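Local atomic coordinates of alanine racemase 1 (Caldanaerobacter subterraneus subsp. tengcongensis MB4, PDB entry 4Y2W), a protein that belongs to the alanine racemase family, whose members join an N-terminal TIM-barrel domain to a C-terminal domain built largely of beta strands. Residues V13-I18 against A48-K53; K110-L115 against R158-E163; A207-I212 against A232-R237; Y299-K304 against V308-R313. The protein carries 1 engineered substitution. All blocks are in the same frame, centred on the assembly; numbering follows the deposited sequence.

In the fold
Followed from the N terminus, the four contacts lie in series: each closes before the next opens, so none nests in or crosses another. Interaction 1 closes a loop of 29 intervening residues and packs helix 15-28 on helix 48-58. Interaction 2 spans 42 residues and joins helix 109-121 to barrel strand 160-166. Interaction 3, over 19 residues, ties the helix after the neighbouring strand 203-208 to the chain leaving the barrel. Interaction 4 is a tight hairpin in the C-terminal domain; the mixed beta sheet it belongs to also contains strand 10-14, where interaction 1 begins. Interactions 2 and 4 lie on opposite sides of the chain's centre, their own centres about 54 Å apart.

Interaction 1: V13-I18 against A48-K53; sequences VYLDAI and ASYVAK
L15 touches Y50 and V51 with its two methyl groups, while its CB and CG make no contact within 4.5 Å across the interface and serve to carry them. At CB the chain turns so that CG lies beside the backbone N and anti to the carbonyl carbon (chi1 -66°). From CG the branches part. CD2 goes to the helix backbone, 3.9 Å from Y50 O and 4.3 Å from V51 CA, with V51 CG2 at the edge of contact. CD1 approaches the Y50 ring obliquely and comes 4.3 Å from Y50 CD2. One turn further on, I18 repeats the approach: its CD1 meets V51 CG2 at 4.0 Å, the two side chains crossing at about a right angle. V51 is thus touched by both L15 and I18, and its CA lies 6.8 Å from L15 CA. The layer extends beyond these residues, since L15 also packs on F54 and on Y374 and Y376 of strand 372-376, I18 packs on L55, and the Y50 ring stacks with Y374. The contact therefore joins the first turn of helix 15-28 to helix 48-58 next to the mixed sheet. No hydrogen bond crosses between the segments, and the 176 Å² buried comes largely from carbon-carbon contacts, with the Y50 carbonyl oxygen included, consistent with association through van der Waals contact and exclusion of water.

Interaction 2: K110-L115 against R158-E163; sequences KYAKEL and RGLILE
The torsions of L160 and L115 set this contact: L160 places CG anti to its carbonyl carbon (chi1 -54°), aiming both methyls at the helix, whereas L115 places CG trans to its own N (chi1 -180°), which sets that branch point beside the oncoming leucine. The two L160 methyls divide the helix surface between them. CD1 lies 4.1 Å from A112 CB, and CD2 lies 4.1 Å from L115 CG, the leucines meeting at a slant. The fork also straddles a backbone atom, with A112 O 4.0 Å from L160 CD1 and 4.1 Å from L160 CD2. These are van der Waals distances, and no hydrogen bond joins the segments; the 120 Å² buried rests on three residues. L160 contributes more than half of that area, so one strand side chain bridges A112 and L115, residues three apart on the helix. The backbones remain well separated, L115 CA and L160 CA being 8.0 Å apart. Around this centre L115 also packs on A126 and V128 of strand 126-131 and on helix 94-99, and A112 rests on V106. A salt bridge from K113 NZ to E153 OE1 adds a polar tie to helix 144-155. Helix 109-121 follows the fourth barrel strand, 103-106, and L160 opens the sixth, 160-166. Apolar side chains of an outer helix lying over the parallel strands are characteristic of the TIM barrel, here at the start of strand 160-166.

Interaction 3: A207-I212 against A232-R237; sequences ANAAAI and AYPSKR. With PO4 (phosphate ion), chain C.
A210 and P234 bring their CA atoms within 6.6 Å where the first turn of helix 209-214 passes an irregular segment of chain with neither helix nor strand. The side-chain contact centres on one atom, P234 CG. It stands 4.2 Å from both A210 N and A210 CB, and 4.4 Å from A209 CB, so the proline ring presents its outer carbon to the start of the helix and meets two consecutive alanines. Only 86 Å² is buried, and no hydrogen bond runs between the segments.

N208 occupies the N-cap position, and a phosphate ion, probably from the crystallisation liquor, sits at this helix end. Two weak hydrogen bonds reach it: N208 ND2 to O2 at 3.4 Å, with an N-H...O angle of 133°, and A209 N to O1 at 3.5 Å. With CG between the backbone N and the carbonyl carbon (chi1 58°), the N208 side chain runs alongside the ion, its CB 3.6 Å from phosphate O2. Helix 209-214 follows the seventh barrel strand, and phosphate groups are often bound near this position in TIM barrels.

Other bonds position the loop: S235 OG with S173 O and R237 NE with E174 O, while K236 NZ forms a salt bridge with D353 OD1. P234 is itself about 7 Å from a bound alanine, measured from its side chain. The chemistry of the helix start is mixed, A209 meeting the proline by its CB and the phosphate by its N: the proline packs on two alanine methyls and the A210 backbone N by van der Waals contact, while the amide groups, probably helped by the helix dipole, offer the anion a loose, weakly directional hold.

Interaction 4: Y299-K304 against V308-R313; sequences YKLLLK and VPIVGR
V308 pairs with L301 in a beta hairpin, strands 300-303 and 306-311, at the antiparallel hydrogen-bonded position. Both bonds of that pair measure 2.8 Å, L301 N to V308 O and V308 N to L301 O. A third bond, I310 N to Y299 O, is 2.9 Å long and nearly straight, with an N-H...O angle of 167°. The strand directions differ by 131°, as a marked twist would give.

On the face carrying L301 and V308 the fit is close. V308 is the most covered residue; its CG2 lies 4.0 Å from L303 CB and also reaches L301 CB, while I310 CD1 meets Y299 CB. L301 CD2 sits in plane at the edge of the Y299 ring. V335 of strand 334-336 and I321 of strand 319-322 continue this buried layer.

On the opposite face K300 and P309, the non-hydrogen-bonded pair, lie 4.0 Å apart, CA to CA, but their side chains overlap little, with K300 exposed and P309 partly so. R313 NH1 makes a salt bridge to E174 OE2 of the second subunit. K300 is extended past CG, which carries its ammonium group off from the proline; K300 CG is 4.1 Å from P309 CB.

Interaction 1: V13-I18 against A48-K53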
# COMPACT_ATOMS: atom_id res chain seq x y z
N VAL A 13 10.48 11.89 6.09
CA VAL A 13 9.43 12.84 6.45
C VAL A 13 10.02 14.06 7.15
O VAL A 13 10.70 13.94 8.17
CB VAL A 13 8.37 12.19 7.37
CG1 VAL A 13 7.39 13.22 7.91
CG2 VAL A 13 7.64 11.10 6.61
N TYR A 14 9.76 15.24 6.59
CA TYR A 14 10.27 16.50 7.13
C TYR A 14 9.19 17.19 7.95
O TYR A 14 8.36 17.92 7.42
CB TYR A 14 10.80 17.39 6.00
CG TYR A 14 12.02 16.78 5.36
CD1 TYR A 14 11.89 15.76 4.42
CD2 TYR A 14 13.29 17.18 5.73
CE1 TYR A 14 13.01 15.17 3.85
CE2 TYR A 14 14.42 16.60 5.16
CZ TYR A 14 14.27 15.59 4.22
OH TYR A 14 15.37 15.01 3.65
N LEU A 15 9.23 16.95 9.25
CA LEU A 15 8.20 17.43 10.18
C LEU A 15 8.13 18.95 10.25
O LEU A 15 7.04 19.51 10.34
CB LEU A 15 8.45 16.86 11.58
CG LEU A 15 8.28 15.34 11.68
CD1 LEU A 15 8.96 14.83 12.94
CD2 LEU A 15 6.81 14.95 11.65
N ASP A 16 9.29 19.62 10.20
CA ASP A 16 9.34 21.09 10.21
C ASP A 16 8.73 21.72 8.95
O ASP A 16 8.32 22.88 8.97
CB ASP A 16 10.77 21.59 10.44
CG ASP A 16 11.75 21.08 9.40
OD1 ASP A 16 12.16 19.90 9.49
OD2 ASP A 16 12.13 21.86 8.50
N ALA A 17 8.66 20.96 7.86
CA ALA A 17 7.99 21.40 6.64
C ALA A 17 6.47 21.27 6.74
O ALA A 17 5.73 22.06 6.15
CB ALA A 17 8.51 20.62 5.44
N ILE A 18 6.01 20.26 7.47
CA ILE A 18 4.57 20.06 7.71
C ILE A 18 4.04 21.15 8.65
O ILE A 18 2.98 21.72 8.40
CB ILE A 18 4.28 18.66 8.29
CG1 ILE A 18 4.67 17.58 7.28
CG2 ILE A 18 2.81 18.52 8.66
CD1 ILE A 18 4.83 16.20 7.90
N ALA A 48 1.05 8.73 10.98
CA ALA A 48 0.16 9.55 11.81
C ALA A 48 0.77 9.87 13.17
O ALA A 48 0.70 11.01 13.62
CB ALA A 48 -1.18 8.87 11.98
N SER A 49 1.35 8.87 13.82
CA SER A 49 1.94 9.05 15.14
C SER A 49 2.80 10.30 15.22
O SER A 49 2.51 11.21 16.00
CB SER A 49 2.79 7.83 15.53
OG SER A 49 1.97 6.71 15.77
N TYR A 50 3.84 10.36 14.40
CA TYR A 50 4.79 11.47 14.44
C TYR A 50 4.17 12.78 13.94
O TYR A 50 4.38 13.84 14.55
CB TYR A 50 6.06 11.14 13.65
CG TYR A 50 7.13 10.46 14.49
CD1 TYR A 50 7.16 9.08 14.65
CD2 TYR A 50 8.11 11.22 15.15
CE1 TYR A 50 8.13 8.46 15.42
CE2 TYR A 50 9.08 10.61 15.92
CZ TYR A 50 9.09 9.23 16.06
OH TYR A 50 10.06 8.63 16.82
N VAL A 51 3.39 12.71 12.86
CA VAL A 51 2.74 13.90 12.30
C VAL A 51 1.76 14.51 13.31
O VAL A 51 1.73 15.73 13.49
CB VAL A 51 2.02 13.58 10.98
CG1 VAL A 51 1.12 14.73 10.54
CG2 VAL A 51 3.04 13.27 9.89
N ALA A 52 0.97 13.66 13.96
CA ALA A 52 0.03 14.12 14.97
C ALA A 52 0.76 14.70 16.18
O ALA A 52 0.38 15.74 16.70
CB ALA A 52 -0.88 12.98 15.41
N LYS A 53 1.82 14.01 16.60
CA LYS A 53 2.64 14.47 17.73
C LYS A 53 3.12 15.89 17.49
O LYS A 53 2.98 16.75 18.36
CB LYS A 53 3.83 13.52 17.94
CG LYS A 53 4.65 13.79 19.21
CD LYS A 53 6.13 13.48 19.01
CE LYS A 53 6.98 13.87 20.22
NZ LYS A 53 7.16 12.74 21.18

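Interaction 2: K110-L115 against R158-E163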
# COMPACT_ATOMS: atom_id res chain seq x y z
N LYS A 110 -31.28 6.61 14.64
CA LYS A 110 -31.13 5.29 15.23
C LYS A 110 -29.70 5.09 15.73
O LYS A 110 -29.49 4.52 16.80
CB LYS A 110 -31.49 4.20 14.23
CG LYS A 110 -31.59 2.81 14.85
CD LYS A 110 -31.68 1.73 13.79
CE LYS A 110 -31.75 0.35 14.42
NZ LYS A 110 -31.51 -0.73 13.42
N TYR A 111 -28.74 5.57 14.95
CA TYR A 111 -27.32 5.49 15.30
C TYR A 111 -27.00 6.38 16.50
O TYR A 111 -26.28 5.98 17.41
CB TYR A 111 -26.46 5.86 14.09
CG TYR A 111 -24.96 5.70 14.29
CD1 TYR A 111 -24.40 4.47 14.63
CD2 TYR A 111 -24.10 6.78 14.13
CE1 TYR A 111 -23.04 4.32 14.80
CE2 TYR A 111 -22.73 6.65 14.30
CZ TYR A 111 -22.21 5.42 14.64
OH TYR A 111 -20.85 5.29 14.81
N ALA A 112 -27.55 7.59 16.51
CA ALA A 112 -27.37 8.53 17.62
C ALA A 112 -27.86 7.94 18.94
O ALA A 112 -27.21 8.11 19.97
CB ALA A 112 -28.10 9.83 17.33
N LYS A 113 -29.01 7.26 18.90
CA LYS A 113 -29.56 6.58 20.08
C LYS A 113 -28.62 5.50 20.60
O LYS A 113 -28.35 5.42 21.80
CB LYS A 113 -30.92 5.95 19.76
CG LYS A 113 -32.07 6.93 19.59
CD LYS A 113 -33.37 6.20 19.32
CE LYS A 113 -34.50 7.15 18.94
NZ LYS A 113 -34.80 8.14 20.01
N GLU A 114 -28.13 4.66 19.69
CA GLU A 114 -27.19 3.58 20.02
C GLU A 114 -25.90 4.14 20.62
O GLU A 114 -25.31 3.53 21.52
CB GLU A 114 -26.87 2.73 18.79
CG GLU A 114 -28.02 1.86 18.31
CD GLU A 114 -27.78 1.25 16.94
OE1 GLU A 114 -28.77 0.86 16.28
OE2 GLU A 114 -26.61 1.16 16.51
N LEU A 115 -25.44 5.28 20.11
CA LEU A 115 -24.28 5.95 20.68
C LEU A 115 -24.59 6.49 22.07
O LEU A 115 -23.81 6.30 23.00
CB LEU A 115 -23.79 7.07 19.76
CG LEU A 115 -22.55 7.87 20.23
CD1 LEU A 115 -21.39 6.96 20.61
CD2 LEU A 115 -22.12 8.85 19.15
N ARG A 158 -29.17 14.05 26.45
CA ARG A 158 -28.13 14.44 27.42
C ARG A 158 -26.86 13.59 27.35
O ARG A 158 -25.80 14.02 27.81
CB ARG A 158 -28.70 14.43 28.85
CG ARG A 158 -29.06 13.05 29.39
CD ARG A 158 -29.91 13.15 30.65
NE ARG A 158 -30.32 11.84 31.16
CZ ARG A 158 -29.54 10.99 31.83
NH1 ARG A 158 -30.04 9.84 32.24
NH2 ARG A 158 -28.26 11.28 32.07
N GLY A 159 -26.96 12.39 26.79
CA GLY A 159 -25.81 11.52 26.59
C GLY A 159 -24.86 11.99 25.50
O GLY A 159 -23.70 11.59 25.47
N LEU A 160 -25.36 12.83 24.59
CA LEU A 160 -24.56 13.39 23.51
C LEU A 160 -24.18 14.83 23.77
O LEU A 160 -24.77 15.50 24.61
CB LEU A 160 -25.34 13.32 22.19
CG LEU A 160 -25.89 11.95 21.78
CD1 LEU A 160 -26.61 12.06 20.45
CD2 LEU A 160 -24.77 10.92 21.72
N ILE A 161 -23.17 15.30 23.03
CA ILE A 161 -22.87 16.72 22.91
C ILE A 161 -22.87 17.04 21.42
O ILE A 161 -22.07 16.49 20.66
CB ILE A 161 -21.49 17.10 23.50
CG1 ILE A 161 -21.35 16.59 24.94
CG2 ILE A 161 -21.30 18.61 23.46
CD1 ILE A 161 -19.96 16.76 25.52
N LEU A 162 -23.78 17.92 21.02
CA LEU A 162 -23.95 18.28 19.62
C LEU A 162 -23.01 19.43 19.26
O LEU A 162 -23.43 20.59 19.12
CB LEU A 162 -25.42 18.62 19.37
CG LEU A 162 -25.96 18.65 17.94
CD1 LEU A 162 -25.40 17.52 17.09
CD2 LEU A 162 -27.48 18.56 17.98
N GLU A 163 -21.73 19.09 19.12
CA GLU A 163 -20.65 20.07 18.97
C GLU A 163 -20.50 20.64 17.57
O GLU A 163 -20.25 21.83 17.40
CB GLU A 163 -19.32 19.44 19.39
CG GLU A 163 -18.15 20.41 19.44
CD GLU A 163 -16.83 19.72 19.71
OE1 GLU A 163 -16.39 18.92 18.86
OE2 GLU A 163 -16.24 19.97 20.78

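Interaction 3: A207-I212 against A232-R237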
# COMPACT_ATOMS: atom_id res chain seq x y z
N ALA A 207 -15.13 23.63 4.35
CA ALA A 207 -14.03 23.82 3.40
C ALA A 207 -12.89 22.81 3.56
O ALA A 207 -12.32 22.67 4.64
CB ALA A 207 -13.49 25.24 3.53
N ASN A 208 -12.58 22.12 2.46
CA ASN A 208 -11.32 21.38 2.32
C ASN A 208 -10.30 22.30 1.63
O ASN A 208 -10.61 23.46 1.35
CB ASN A 208 -11.53 20.08 1.53
CG ASN A 208 -12.11 20.31 0.14
OD1 ASN A 208 -12.63 21.38 -0.17
ND2 ASN A 208 -12.03 19.28 -0.71
N ALA A 209 -9.09 21.80 1.37
CA ALA A 209 -8.00 22.63 0.82
C ALA A 209 -8.39 23.50 -0.39
O ALA A 209 -7.98 24.66 -0.47
CB ALA A 209 -6.81 21.75 0.46
N ALA A 210 -9.18 22.95 -1.30
CA ALA A 210 -9.58 23.67 -2.51
C ALA A 210 -10.40 24.91 -2.20
O ALA A 210 -10.17 25.98 -2.78
CB ALA A 210 -10.35 22.74 -3.44
N ALA A 211 -11.36 24.77 -1.29
CA ALA A 211 -12.22 25.88 -0.89
C ALA A 211 -11.51 26.84 0.08
O ALA A 211 -11.85 28.02 0.14
CB ALA A 211 -13.50 25.35 -0.26
N ILE A 212 -10.53 26.33 0.82
CA ILE A 212 -9.75 27.17 1.73
C ILE A 212 -8.95 28.22 0.96
O ILE A 212 -8.83 29.36 1.40
CB ILE A 212 -8.81 26.32 2.61
CG1 ILE A 212 -9.62 25.49 3.60
CG2 ILE A 212 -7.82 27.20 3.37
CD1 ILE A 212 -8.90 24.24 4.08
N ALA A 232 1.54 19.62 -1.32
CA ALA A 232 0.92 19.44 -2.63
C ALA A 232 -0.44 20.13 -2.70
O ALA A 232 -1.06 20.43 -1.68
CB ALA A 232 0.77 17.96 -2.94
N TYR A 233 -0.90 20.38 -3.92
CA TYR A 233 -2.22 20.96 -4.14
C TYR A 233 -3.17 19.88 -4.65
O TYR A 233 -2.73 18.90 -5.26
CB TYR A 233 -2.12 22.12 -5.15
CG TYR A 233 -1.41 23.34 -4.60
CD1 TYR A 233 -2.06 24.20 -3.71
CD2 TYR A 233 -0.10 23.65 -4.97
CE1 TYR A 233 -1.42 25.32 -3.21
CE2 TYR A 233 0.54 24.77 -4.47
CZ TYR A 233 -0.12 25.60 -3.59
OH TYR A 233 0.50 26.73 -3.08
N PRO A 234 -4.48 20.04 -4.39
CA PRO A 234 -5.47 19.04 -4.80
C PRO A 234 -5.73 18.98 -6.31
O PRO A 234 -6.18 17.96 -6.81
CB PRO A 234 -6.73 19.46 -4.05
CG PRO A 234 -6.58 20.93 -3.84
CD PRO A 234 -5.10 21.18 -3.68
N SER A 235 -5.48 20.09 -7.01
CA SER A 235 -5.70 20.15 -8.45
C SER A 235 -4.90 21.30 -9.06
O SER A 235 -4.09 21.94 -8.38
CB SER A 235 -7.19 20.32 -8.74
OG SER A 235 -7.64 21.61 -8.37
N LYS A 236 -5.13 21.56 -10.35
CA LYS A 236 -4.48 22.67 -11.03
C LYS A 236 -5.32 23.95 -11.04
O LYS A 236 -4.80 25.01 -11.38
CB LYS A 236 -4.12 22.25 -12.46
CG LYS A 236 -3.21 21.04 -12.52
CD LYS A 236 -2.65 20.80 -13.91
CE LYS A 236 -1.51 19.79 -13.87
NZ LYS A 236 -1.91 18.49 -13.26
N ARG A 237 -6.59 23.85 -10.64
CA ARG A 237 -7.50 25.00 -10.62
C ARG A 237 -7.61 25.63 -9.22
O ARG A 237 -8.71 25.87 -8.72
CB ARG A 237 -8.89 24.61 -11.11
CG ARG A 237 -8.93 23.79 -12.39
CD ARG A 237 -10.26 23.98 -13.12
NE ARG A 237 -10.90 22.71 -13.47
CZ ARG A 237 -10.51 21.90 -14.46
NH1 ARG A 237 -9.45 22.20 -15.22
NH2 ARG A 237 -11.18 20.77 -14.68
P PO4 C . -8.20 17.65 1.34
O1 PO4 C . -7.27 18.84 1.40
O2 PO4 C . -9.15 17.79 0.16
O3 PO4 C . -9.01 17.57 2.62
O4 PO4 C . -7.39 16.39 1.16

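Interaction 4: Y299-K304 against V308-R313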
# COMPACT_ATOMS: atom_id res chain seq x y z
N TYR A 299 9.45 6.78 -16.85
CA TYR A 299 9.68 7.77 -15.81
C TYR A 299 11.18 7.93 -15.63
O TYR A 299 11.95 7.04 -15.99
CB TYR A 299 9.01 7.38 -14.49
CG TYR A 299 8.73 8.56 -13.58
CD1 TYR A 299 7.80 9.54 -13.94
CD2 TYR A 299 9.39 8.72 -12.37
CE1 TYR A 299 7.54 10.63 -13.13
CE2 TYR A 299 9.14 9.80 -11.54
CZ TYR A 299 8.22 10.76 -11.93
OH TYR A 299 7.97 11.83 -11.10
N LYS A 300 11.58 9.07 -15.08
CA LYS A 300 12.98 9.33 -14.80
C LYS A 300 13.13 9.74 -13.34
O LYS A 300 12.42 10.62 -12.87
CB LYS A 300 13.52 10.41 -15.73
CG LYS A 300 13.38 10.07 -17.20
CD LYS A 300 13.85 11.20 -18.10
CE LYS A 300 13.71 10.82 -19.56
NZ LYS A 300 14.38 11.81 -20.45
N LEU A 301 14.05 9.07 -12.64
CA LEU A 301 14.33 9.36 -11.23
C LEU A 301 15.56 10.25 -11.14
O LEU A 301 16.31 10.38 -12.10
CB LEU A 301 14.59 8.06 -10.46
CG LEU A 301 13.62 6.90 -10.67
CD1 LEU A 301 14.07 5.69 -9.86
CD2 LEU A 301 12.19 7.28 -10.31
N LEU A 302 15.76 10.84 -9.97
CA LEU A 302 16.89 11.73 -9.75
C LEU A 302 18.06 11.00 -9.11
O LEU A 302 17.88 10.26 -8.14
CB LEU A 302 16.48 12.92 -8.88
CG LEU A 302 15.55 13.94 -9.53
CD1 LEU A 302 15.06 14.94 -8.50
CD2 LEU A 302 16.26 14.65 -10.68
N LEU A 303 19.24 11.21 -9.66
CA LEU A 303 20.48 10.63 -9.16
C LEU A 303 21.59 11.63 -9.42
O LEU A 303 21.95 11.87 -10.57
CB LEU A 303 20.78 9.31 -9.87
CG LEU A 303 22.18 8.71 -9.70
CD1 LEU A 303 22.49 8.43 -8.23
CD2 LEU A 303 22.34 7.44 -10.53
N LYS A 304 22.13 12.21 -8.35
CA LYS A 304 23.16 13.25 -8.44
C LYS A 304 22.69 14.48 -9.22
O LYS A 304 23.47 15.12 -9.92
CB LYS A 304 24.44 12.69 -9.09
CG LYS A 304 25.05 11.51 -8.35
CD LYS A 304 26.11 10.83 -9.20
CE LYS A 304 27.13 10.10 -8.36
NZ LYS A 304 28.21 11.01 -7.88
N VAL A 308 17.50 9.96 -14.61
CA VAL A 308 17.85 8.62 -15.07
C VAL A 308 16.57 7.84 -15.32
O VAL A 308 15.74 7.72 -14.43
CB VAL A 308 18.79 7.87 -14.09
CG1 VAL A 308 20.21 8.41 -14.18
CG2 VAL A 308 18.29 7.96 -12.65
N PRO A 309 16.39 7.31 -16.55
CA PRO A 309 15.14 6.64 -16.87
C PRO A 309 15.06 5.22 -16.31
O PRO A 309 16.07 4.53 -16.20
CB PRO A 309 15.14 6.61 -18.40
CG PRO A 309 16.58 6.54 -18.76
CD PRO A 309 17.31 7.32 -17.70
N ILE A 310 13.85 4.80 -15.96
CA ILE A 310 13.57 3.41 -15.63
C ILE A 310 13.61 2.62 -16.93
O ILE A 310 12.92 2.96 -17.88
CB ILE A 310 12.19 3.25 -14.97
CG1 ILE A 310 12.18 3.92 -13.59
CG2 ILE A 310 11.83 1.77 -14.82
CD1 ILE A 310 10.79 4.09 -13.00
N VAL A 311 14.43 1.58 -16.97
CA VAL A 311 14.56 0.75 -18.16
C VAL A 311 14.11 -0.68 -17.84
O VAL A 311 14.50 -1.24 -16.82
CB VAL A 311 15.99 0.78 -18.74
CG1 VAL A 311 16.24 2.11 -19.43
CG2 VAL A 311 17.04 0.53 -17.67
N GLY A 312 13.29 -1.24 -18.72
CA GLY A 312 12.65 -2.53 -18.48
C GLY A 312 11.47 -2.37 -17.55
O GLY A 312 11.15 -1.25 -17.13
N ARG A 313 10.81 -3.48 -17.23
CA ARG A 313 9.63 -3.46 -16.36
C ARG A 313 10.02 -3.23 -14.91
O ARG A 313 11.12 -3.60 -14.49
CB ARG A 313 8.82 -4.76 -16.47
CG ARG A 313 8.27 -5.05 -17.86
CD ARG A 313 6.89 -5.68 -17.79
NE ARG A 313 6.41 -6.08 -19.12
CZ ARG A 313 6.44 -7.32 -19.62
NH1 ARG A 313 6.91 -8.34 -18.91
NH2 ARG A 313 5.97 -7.54 -20.84